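Local coordinates for protein putative oxidoreductase (Klebsiella pneumoniae subsp. pneumoniae MGH 78578, PDB 3E82) that probably acts as an NAD(P)-dependent oxidoreductase of the Gfo/Idh/MocA family, with a nucleotide-binding Rossmann domain joined to a C-terminal alpha/beta domain, at residues 18-23 against 47-52; 25-28 against 32-35; 260-265 against 271-276. One frame throughout, in Å; residues are numbered along the deposited sequence.

Interaction 1: 18-23 against 47-52; sequences VGKTFH and KRDLPD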
loop_
_atom_site.group_PDB
_atom_site.type_symbol
_atom_site.label_atom_id
_atom_site.label_comp_id
_atom_site.label_asym_id
_atom_site.label_seq_id
_atom_site.Cartn_x
_atom_site.Cartn_y
_atom_site.Cartn_z
ATOM N N VAL B 18 -25.048 -16.971 8.033
ATOM C CA VAL B 18 -25.392 -16.028 6.978
ATOM C C VAL B 18 -26.884 -15.980 6.652
ATOM O O VAL B 18 -27.451 -14.906 6.482
ATOM C CB VAL B 18 -24.592 -16.330 5.691
ATOM C CG1 VAL B 18 -25.020 -15.388 4.569
ATOM C CG2 VAL B 18 -23.095 -16.167 5.966
ATOM N N GLY B 19 -27.518 -17.142 6.569
ATOM C CA GLY B 19 -28.937 -17.174 6.267
ATOM C C GLY B 19 -29.762 -16.470 7.329
ATOM O O GLY B 19 -30.696 -15.730 7.012
ATOM N N LYS B 20 -29.404 -16.684 8.592
ATOM C CA LYS B 20 -30.126 -16.087 9.714
ATOM C C LYS B 20 -29.801 -14.619 9.983
ATOM O O LYS B 20 -30.694 -13.826 10.270
ATOM C CB LYS B 20 -29.857 -16.894 10.993
ATOM C CG LYS B 20 -30.386 -16.250 12.284
ATOM C CD LYS B 20 -29.907 -17.016 13.516
ATOM C CE LYS B 20 -30.636 -16.611 14.795
ATOM N NZ LYS B 20 -30.461 -15.174 15.140
ATOM N N THR B 21 -28.523 -14.262 9.890
ATOM C CA THR B 21 -28.091 -12.899 10.186
ATOM C C THR B 21 -28.279 -11.888 9.064
ATOM O O THR B 21 -28.573 -10.727 9.324
ATOM C CB THR B 21 -26.601 -12.876 10.599
ATOM O OG1 THR B 21 -26.345 -13.938 11.524
ATOM C CG2 THR B 21 -26.252 -11.550 11.263
ATOM N N PHE B 22 -28.111 -12.334 7.827
ATOM C CA PHE B 22 -28.225 -11.461 6.660
ATOM C C PHE B 22 -29.504 -11.597 5.836
ATOM O O PHE B 22 -30.397 -10.748 5.900
ATOM C CB PHE B 22 -27.025 -11.693 5.729
ATOM C CG PHE B 22 -25.755 -11.045 6.197
ATOM C CD1 PHE B 22 -25.302 -9.863 5.600
ATOM C CD2 PHE B 22 -25.019 -11.600 7.238
ATOM C CE1 PHE B 22 -24.124 -9.245 6.040
ATOM C CE2 PHE B 22 -23.840 -10.993 7.689
ATOM C CZ PHE B 22 -23.393 -9.813 7.088
ATOM N N HIS B 23 -29.579 -12.677 5.068
ATOM C CA HIS B 23 -30.693 -12.924 4.169
ATOM C C HIS B 23 -32.113 -12.827 4.709
ATOM O O HIS B 23 -32.921 -12.071 4.167
ATOM C CB HIS B 23 -30.479 -14.261 3.477
ATOM C CG HIS B 23 -29.230 -14.302 2.655
ATOM N ND1 HIS B 23 -29.046 -13.508 1.543
ATOM C CD2 HIS B 23 -28.094 -15.022 2.796
ATOM C CE1 HIS B 23 -27.851 -13.739 1.034
ATOM N NE2 HIS B 23 -27.253 -14.653 1.774
ATOM N N LYS B 47 -38.040 -21.842 13.288
ATOM C CA LYS B 47 -39.293 -21.376 13.866
ATOM C C LYS B 47 -39.096 -20.384 15.014
ATOM O O LYS B 47 -39.927 -19.501 15.213
ATOM C CB LYS B 47 -40.128 -22.570 14.346
ATOM C CG LYS B 47 -40.620 -23.493 13.233
ATOM C CD LYS B 47 -41.747 -22.863 12.440
ATOM C CE LYS B 47 -42.375 -23.852 11.462
ATOM N NZ LYS B 47 -43.548 -23.250 10.743
ATOM N N ARG B 48 -38.006 -20.516 15.765
ATOM C CA ARG B 48 -37.755 -19.598 16.875
ATOM C C ARG B 48 -37.685 -18.140 16.420
ATOM O O ARG B 48 -38.025 -17.227 17.179
ATOM C CB ARG B 48 -36.461 -19.966 17.612
ATOM C CG ARG B 48 -36.648 -21.008 18.720
ATOM C CD ARG B 48 -35.462 -21.044 19.684
ATOM N NE ARG B 48 -34.271 -21.660 19.104
ATOM C CZ ARG B 48 -34.171 -22.951 18.790
ATOM N NH1 ARG B 48 -35.193 -23.775 18.999
ATOM N NH2 ARG B 48 -33.047 -23.419 18.265
ATOM N N ASP B 49 -37.241 -17.929 15.182
ATOM C CA ASP B 49 -37.127 -16.584 14.620
ATOM C C ASP B 49 -38.292 -16.276 13.682
ATOM O O ASP B 49 -38.855 -15.185 13.711
ATOM C CB ASP B 49 -35.825 -16.427 13.819
ATOM C CG ASP B 49 -34.581 -16.509 14.682
ATOM O OD1 ASP B 49 -34.643 -16.111 15.862
ATOM O OD2 ASP B 49 -33.531 -16.951 14.168
ATOM N N LEU B 50 -38.630 -17.244 12.838
ATOM C CA LEU B 50 -39.700 -17.095 11.858
ATOM C C LEU B 50 -40.797 -18.113 12.150
ATOM O O LEU B 50 -40.943 -19.104 11.432
ATOM C CB LEU B 50 -39.137 -17.319 10.451
ATOM C CG LEU B 50 -37.773 -16.655 10.218
ATOM C CD1 LEU B 50 -37.276 -16.953 8.813
ATOM C CD2 LEU B 50 -37.890 -15.155 10.439
ATOM N N PRO B 51 -41.591 -17.870 13.207
ATOM C CA PRO B 51 -42.689 -18.736 13.645
ATOM C C PRO B 51 -43.649 -19.197 12.563
ATOM O O PRO B 51 -44.233 -20.274 12.674
ATOM C CB PRO B 51 -43.398 -17.887 14.699
ATOM C CG PRO B 51 -42.288 -17.084 15.282
ATOM C CD PRO B 51 -41.521 -16.663 14.051
ATOM N N ASP B 52 -43.806 -18.401 11.509
ATOM C CA ASP B 52 -44.756 -18.753 10.462
ATOM C C ASP B 52 -44.217 -19.142 9.092
ATOM O O ASP B 52 -44.981 -19.204 8.134
ATOM C CB ASP B 52 -45.770 -17.617 10.299
ATOM C CG ASP B 52 -46.451 -17.253 11.612
ATOM O OD1 ASP B 52 -47.003 -18.165 12.270
ATOM O OD2 ASP B 52 -46.435 -16.058 11.988
#

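Interaction 2: 25-28 against 32-35; sequences PLIR and GLNL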
loop_
_atom_site.group_PDB
_atom_site.type_symbol
_atom_site.label_atom_id
_atom_site.label_comp_id
_atom_site.label_asym_id
_atom_site.label_seq_id
_atom_site.Cartn_x
_atom_site.Cartn_y
_atom_site.Cartn_z
ATOM N N PRO B 25 -33.396 -11.370 7.466
ATOM C CA PRO B 25 -33.736 -9.994 7.869
ATOM C C PRO B 25 -33.859 -9.013 6.705
ATOM O O PRO B 25 -34.779 -8.192 6.660
ATOM C CB PRO B 25 -32.592 -9.619 8.813
ATOM C CG PRO B 25 -32.230 -10.952 9.426
ATOM C CD PRO B 25 -32.219 -11.846 8.211
ATOM N N LEU B 26 -32.921 -9.092 5.769
ATOM C CA LEU B 26 -32.941 -8.212 4.613
ATOM C C LEU B 26 -34.180 -8.481 3.748
ATOM O O LEU B 26 -34.943 -7.565 3.435
ATOM C CB LEU B 26 -31.665 -8.409 3.791
ATOM C CG LEU B 26 -30.367 -7.920 4.451
ATOM C CD1 LEU B 26 -29.153 -8.431 3.670
ATOM C CD2 LEU B 26 -30.375 -6.389 4.513
ATOM N N ILE B 27 -34.386 -9.741 3.380
ATOM C CA ILE B 27 -35.522 -10.113 2.546
ATOM C C ILE B 27 -36.861 -9.700 3.148
ATOM O O ILE B 27 -37.728 -9.160 2.450
ATOM C CB ILE B 27 -35.548 -11.641 2.293
ATOM C CG1 ILE B 27 -34.322 -12.051 1.473
ATOM C CG2 ILE B 27 -36.832 -12.025 1.562
ATOM C CD1 ILE B 27 -34.135 -13.550 1.336
ATOM N N ARG B 28 -37.031 -9.954 4.441
ATOM C CA ARG B 28 -38.277 -9.624 5.117
ATOM C C ARG B 28 -38.527 -8.121 5.206
ATOM O O ARG B 28 -39.653 -7.689 5.438
ATOM C CB ARG B 28 -38.290 -10.272 6.511
ATOM C CG ARG B 28 -38.429 -11.808 6.450
ATOM C CD ARG B 28 -38.032 -12.504 7.749
ATOM N NE ARG B 28 -38.841 -12.079 8.890
ATOM C CZ ARG B 28 -40.156 -12.249 8.991
ATOM N NH1 ARG B 28 -40.843 -12.841 8.016
ATOM N NH2 ARG B 28 -40.791 -11.822 10.072
ATOM N N GLY B 32 -42.770 -6.834 -1.503
ATOM C CA GLY B 32 -42.821 -7.485 -2.799
ATOM C C GLY B 32 -42.146 -8.838 -2.745
ATOM O O GLY B 32 -42.402 -9.699 -3.587
ATOM N N LEU B 33 -41.282 -9.021 -1.750
ATOM C CA LEU B 33 -40.579 -10.282 -1.573
ATOM C C LEU B 33 -41.218 -11.032 -0.414
ATOM O O LEU B 33 -41.546 -10.442 0.611
ATOM C CB LEU B 33 -39.101 -10.041 -1.258
ATOM C CG LEU B 33 -38.260 -9.324 -2.313
ATOM C CD1 LEU B 33 -36.806 -9.350 -1.865
ATOM C CD2 LEU B 33 -38.416 -10.017 -3.677
ATOM N N ASN B 34 -41.394 -12.334 -0.569
ATOM C CA ASN B 34 -42.001 -13.117 0.495
ATOM C C ASN B 34 -41.164 -14.357 0.820
ATOM O O ASN B 34 -41.035 -15.263 0.005
ATOM C CB ASN B 34 -43.436 -13.502 0.082
ATOM C CG ASN B 34 -44.074 -14.514 1.016
ATOM O OD1 ASN B 34 -43.918 -14.451 2.236
ATOM N ND2 ASN B 34 -44.816 -15.450 0.439
ATOM N N LEU B 35 -40.571 -14.370 2.005
ATOM C CA LEU B 35 -39.782 -15.514 2.449
ATOM C C LEU B 35 -40.801 -16.546 2.947
ATOM O O LEU B 35 -41.280 -16.463 4.079
ATOM C CB LEU B 35 -38.844 -15.103 3.584
ATOM C CG LEU B 35 -37.988 -16.222 4.187
ATOM C CD1 LEU B 35 -37.245 -16.980 3.093
ATOM C CD2 LEU B 35 -37.009 -15.613 5.181
HETATM O O HOH W 1 -40.578 -9.281 2.549
#

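Interaction 3: 260-265 against 271-276; sequences SQLLAG and ADWGQD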
loop_
_atom_site.group_PDB
_atom_site.type_symbol
_atom_site.label_atom_id
_atom_site.label_comp_id
_atom_site.label_asym_id
_atom_site.label_seq_id
_atom_site.Cartn_x
_atom_site.Cartn_y
_atom_site.Cartn_z
ATOM N N SER B 260 -22.246 -4.884 11.659
ATOM C CA SER B 260 -22.292 -4.840 13.121
ATOM C C SER B 260 -23.726 -4.673 13.582
ATOM O O SER B 260 -24.138 -5.256 14.589
ATOM C CB SER B 260 -21.458 -3.680 13.658
ATOM O OG SER B 260 -20.129 -3.774 13.191
ATOM N N GLN B 261 -24.486 -3.862 12.853
ATOM C CA GLN B 261 -25.877 -3.655 13.201
ATOM C C GLN B 261 -26.630 -4.988 13.064
ATOM O O GLN B 261 -27.379 -5.371 13.957
ATOM C CB GLN B 261 -26.489 -2.569 12.307
ATOM C CG GLN B 261 -25.904 -1.180 12.573
ATOM C CD GLN B 261 -26.578 -0.090 11.768
ATOM O OE1 GLN B 261 -26.551 -0.105 10.539
ATOM N NE2 GLN B 261 -27.187 0.867 12.459
ATOM N N LEU B 262 -26.410 -5.702 11.962
ATOM C CA LEU B 262 -27.071 -6.988 11.747
ATOM C C LEU B 262 -26.715 -7.970 12.854
ATOM O O LEU B 262 -27.582 -8.661 13.382
ATOM C CB LEU B 262 -26.682 -7.586 10.390
ATOM C CG LEU B 262 -27.319 -6.979 9.136
ATOM C CD1 LEU B 262 -26.708 -7.639 7.893
ATOM C CD2 LEU B 262 -28.850 -7.181 9.171
ATOM N N LEU B 263 -25.434 -8.035 13.202
ATOM C CA LEU B 263 -24.983 -8.931 14.262
ATOM C C LEU B 263 -25.664 -8.589 15.574
ATOM O O LEU B 263 -25.920 -9.465 16.393
ATOM C CB LEU B 263 -23.465 -8.833 14.444
ATOM C CG LEU B 263 -22.604 -9.466 13.350
ATOM C CD1 LEU B 263 -21.136 -9.122 13.567
ATOM C CD2 LEU B 263 -22.812 -10.971 13.363
ATOM N N ALA B 264 -25.955 -7.307 15.768
ATOM C CA ALA B 264 -26.604 -6.837 16.984
ATOM C C ALA B 264 -28.118 -6.993 16.890
ATOM O O ALA B 264 -28.847 -6.627 17.813
ATOM C CB ALA B 264 -26.240 -5.377 17.236
ATOM N N GLY B 265 -28.589 -7.522 15.765
ATOM C CA GLY B 265 -30.014 -7.726 15.589
ATOM C C GLY B 265 -30.844 -6.505 15.242
ATOM O O GLY B 265 -32.047 -6.499 15.480
ATOM N N ALA B 271 -34.714 2.939 11.913
ATOM C CA ALA B 271 -34.166 4.267 12.186
ATOM C C ALA B 271 -32.698 4.527 11.865
ATOM O O ALA B 271 -32.381 5.318 10.969
ATOM C CB ALA B 271 -34.431 4.641 13.648
ATOM N N ASP B 272 -31.802 3.879 12.600
ATOM C CA ASP B 272 -30.369 4.095 12.417
ATOM C C ASP B 272 -29.656 3.132 11.466
ATOM O O ASP B 272 -28.423 3.109 11.418
ATOM C CB ASP B 272 -29.672 4.060 13.780
ATOM C CG ASP B 272 -30.433 4.837 14.846
ATOM O OD1 ASP B 272 -30.859 5.981 14.566
ATOM O OD2 ASP B 272 -30.600 4.305 15.964
ATOM N N TRP B 273 -30.420 2.347 10.714
ATOM C CA TRP B 273 -29.844 1.386 9.774
ATOM C C TRP B 273 -28.935 2.073 8.747
ATOM O O TRP B 273 -29.334 3.038 8.103
ATOM C CB TRP B 273 -30.974 0.618 9.061
ATOM C CG TRP B 273 -30.525 -0.298 7.939
ATOM C CD1 TRP B 273 -30.744 -0.126 6.603
ATOM C CD2 TRP B 273 -29.775 -1.514 8.067
ATOM N NE1 TRP B 273 -30.177 -1.158 5.889
ATOM C CE2 TRP B 273 -29.575 -2.022 6.763
ATOM C CE3 TRP B 273 -29.252 -2.222 9.157
ATOM C CZ2 TRP B 273 -28.872 -3.206 6.520
ATOM C CZ3 TRP B 273 -28.549 -3.404 8.915
ATOM C CH2 TRP B 273 -28.367 -3.882 7.605
ATOM N N GLY B 274 -27.705 1.584 8.619
ATOM C CA GLY B 274 -26.774 2.147 7.653
ATOM C C GLY B 274 -26.260 3.563 7.871
ATOM O O GLY B 274 -25.562 4.108 7.009
ATOM N N GLN B 275 -26.590 4.174 9.003
ATOM C CA GLN B 275 -26.122 5.527 9.269
ATOM C C GLN B 275 -24.625 5.497 9.511
ATOM O O GLN B 275 -24.103 4.548 10.095
ATOM C CB GLN B 275 -26.844 6.123 10.481
ATOM C CG GLN B 275 -28.291 6.492 10.179
ATOM C CD GLN B 275 -28.395 7.563 9.109
ATOM O OE1 GLN B 275 -29.331 7.572 8.309
ATOM N NE2 GLN B 275 -27.436 8.477 9.096
ATOM N N ASP B 276 -23.938 6.537 9.055
ATOM C CA ASP B 276 -22.494 6.619 9.216
ATOM C C ASP B 276 -22.097 8.052 9.566
ATOM O O ASP B 276 -22.020 8.915 8.690
ATOM C CB ASP B 276 -21.810 6.192 7.918
ATOM C CG ASP B 276 -20.335 5.909 8.105
ATOM O OD1 ASP B 276 -19.759 6.368 9.116
ATOM O OD2 ASP B 276 -19.755 5.232 7.230
#

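Interaction 1: 18-23 against 47-52
Asp-49 OD2 is approached by two groups: the side chain of Lys-20 across the contact, and the hydroxyl of Tyr-15, with which it forms a hydrogen bond. The bond to Tyr-15 is the stronger polar tie, for the salt bridge from Lys-20 NZ to Asp-49 OD2 is long, at 3.7 Å. The lysine carbon next to the amine lies closer than the amine itself; the approach of Lys-20 CE to Asp-49 OD2, 3.0 Å, is tight and its exact value doubtful. The lysine is extended as far as CE, beginning with CG opposite the backbone N (chi1 171°), and then bends at chi4 (-61°), which is why NZ stands farther off than CE. The lysine methylenes run past Asp-49 OD2, at about a right angle to the aspartate side chain. Lysine suits the place because its flexible aliphatic chain can lie along the carboxylate at an exposed edge while keeping the charge near it, and a short aspartate pointing toward it is enough to complete the link. The contact is small, burying 73 Å² in all, and lies at the surface, so the charge pairing is probably modest. Lys-20 belongs to helix 17-28, which follows the glycine-rich turn of the Rossmann fold after strand 8-13, while Asp-49 lies on helix 43-49, the helix following strand 33-39; the bridge therefore links two successive helices of the nucleotide-binding domain.

Interaction 2: 25-28 against 32-35
With its chi1 at -65°, Ile-27 sends CG1 opposite the carbonyl carbon and CG2 opposite the backbone N, and this CG2 branch meets both Leu-33 and Leu-35. The contact closes the second half of a beta-alpha-beta unit of the Rossmann fold, where helix 17-28 packs against strand 33-39. Ile-27 CG2 lies 4.1 Å from Leu-33 CB and 4.2 Å from Leu-35 CB, and its side chain crosses each leucine at about a right angle. Residues 33 and 35 alternate with Asn-34, so both leucines face the helix while Asn-34 points away and bonds to Asn-9 of the adjoining strand. A beta-branched isoleucine suits the buried helix position, since one methyl can touch two strand residues at once. Ile-10 of strand 8-13 joins the cluster, touched by both Ile-27 and Leu-33. In the turn between helix and strand, Gly-32 has a positive phi (95°) at which a side chain would collide with the preceding carbonyl. Arg-28 works at the exposed margin, where its aliphatic part lies beside Leu-35, with Arg-28 CD 4.2 Å from Leu-35 CD2.

Interaction 3: 260-265 against 271-276
The carboxamide of Gln-261 meets the backbone of the turn at 272-275 with its O/N edge, both partners lying near its plane, and its two ends work in opposite senses. The side chain sets out with CG anti to the carbonyl carbon (chi1 -68°) and is extended beyond it. Gln-261 OE1 accepts from Gly-274 N at 2.8 Å, the donor lying in the carbonyl plane on a lone pair. Gln-261 NE2 donates to Asp-272 O, also at 2.8 Å and nearly straight (169°). That donor stands well above the plane of the Asp-272 carbonyl, while Gln-275 N, closing the type II turn, reaches the same oxygen from the opposite face. Glutamine suits this buried place because one side chain supplies both an acceptor and a donor, and the pair of bonds fixes the rotation of its amide. Gly-274 takes the positive phi (67°) that the third position of such a turn calls for. Beside the amide, the six-membered ring of Trp-273 presents its edge to Leu-262, whose CG lies 3.6 Å from Trp-273 CH2, and the two side chains pass at a slant. Trp-273 NE1 bonds elsewhere, to Asp-298. Just past the C-terminal end of the short helix, Gly-265, with its positive phi, completes a Schellman motif. Leu-262 also touches Thr-21 and Phe-22, so from helix 258-263 it packs on both the loop leading to strand 280-284 and helix 17-28.

Overall arrangement
Interactions 1 and 2 share helix 17-28 and lie within the Rossmann domain, their centres about 11 Å apart. Along the chain, interaction 2 is nested inside the loop closed by interaction 1; Leu-50 joins them by touching Arg-28 and Leu-35. Interaction 3 comes later, in the C-terminal domain, its centre about 17 Å from that of each of the others. Helix 17-28 connects all three: Phe-22 and Thr-21 pack on Leu-262, and Leu-26 CD2 approaches Trp-273 CZ2. One helix thus serves the parallel sheet of the nucleotide-binding domain through strand 33-39 and the domain interface through helix 258-263, tying the two domains together.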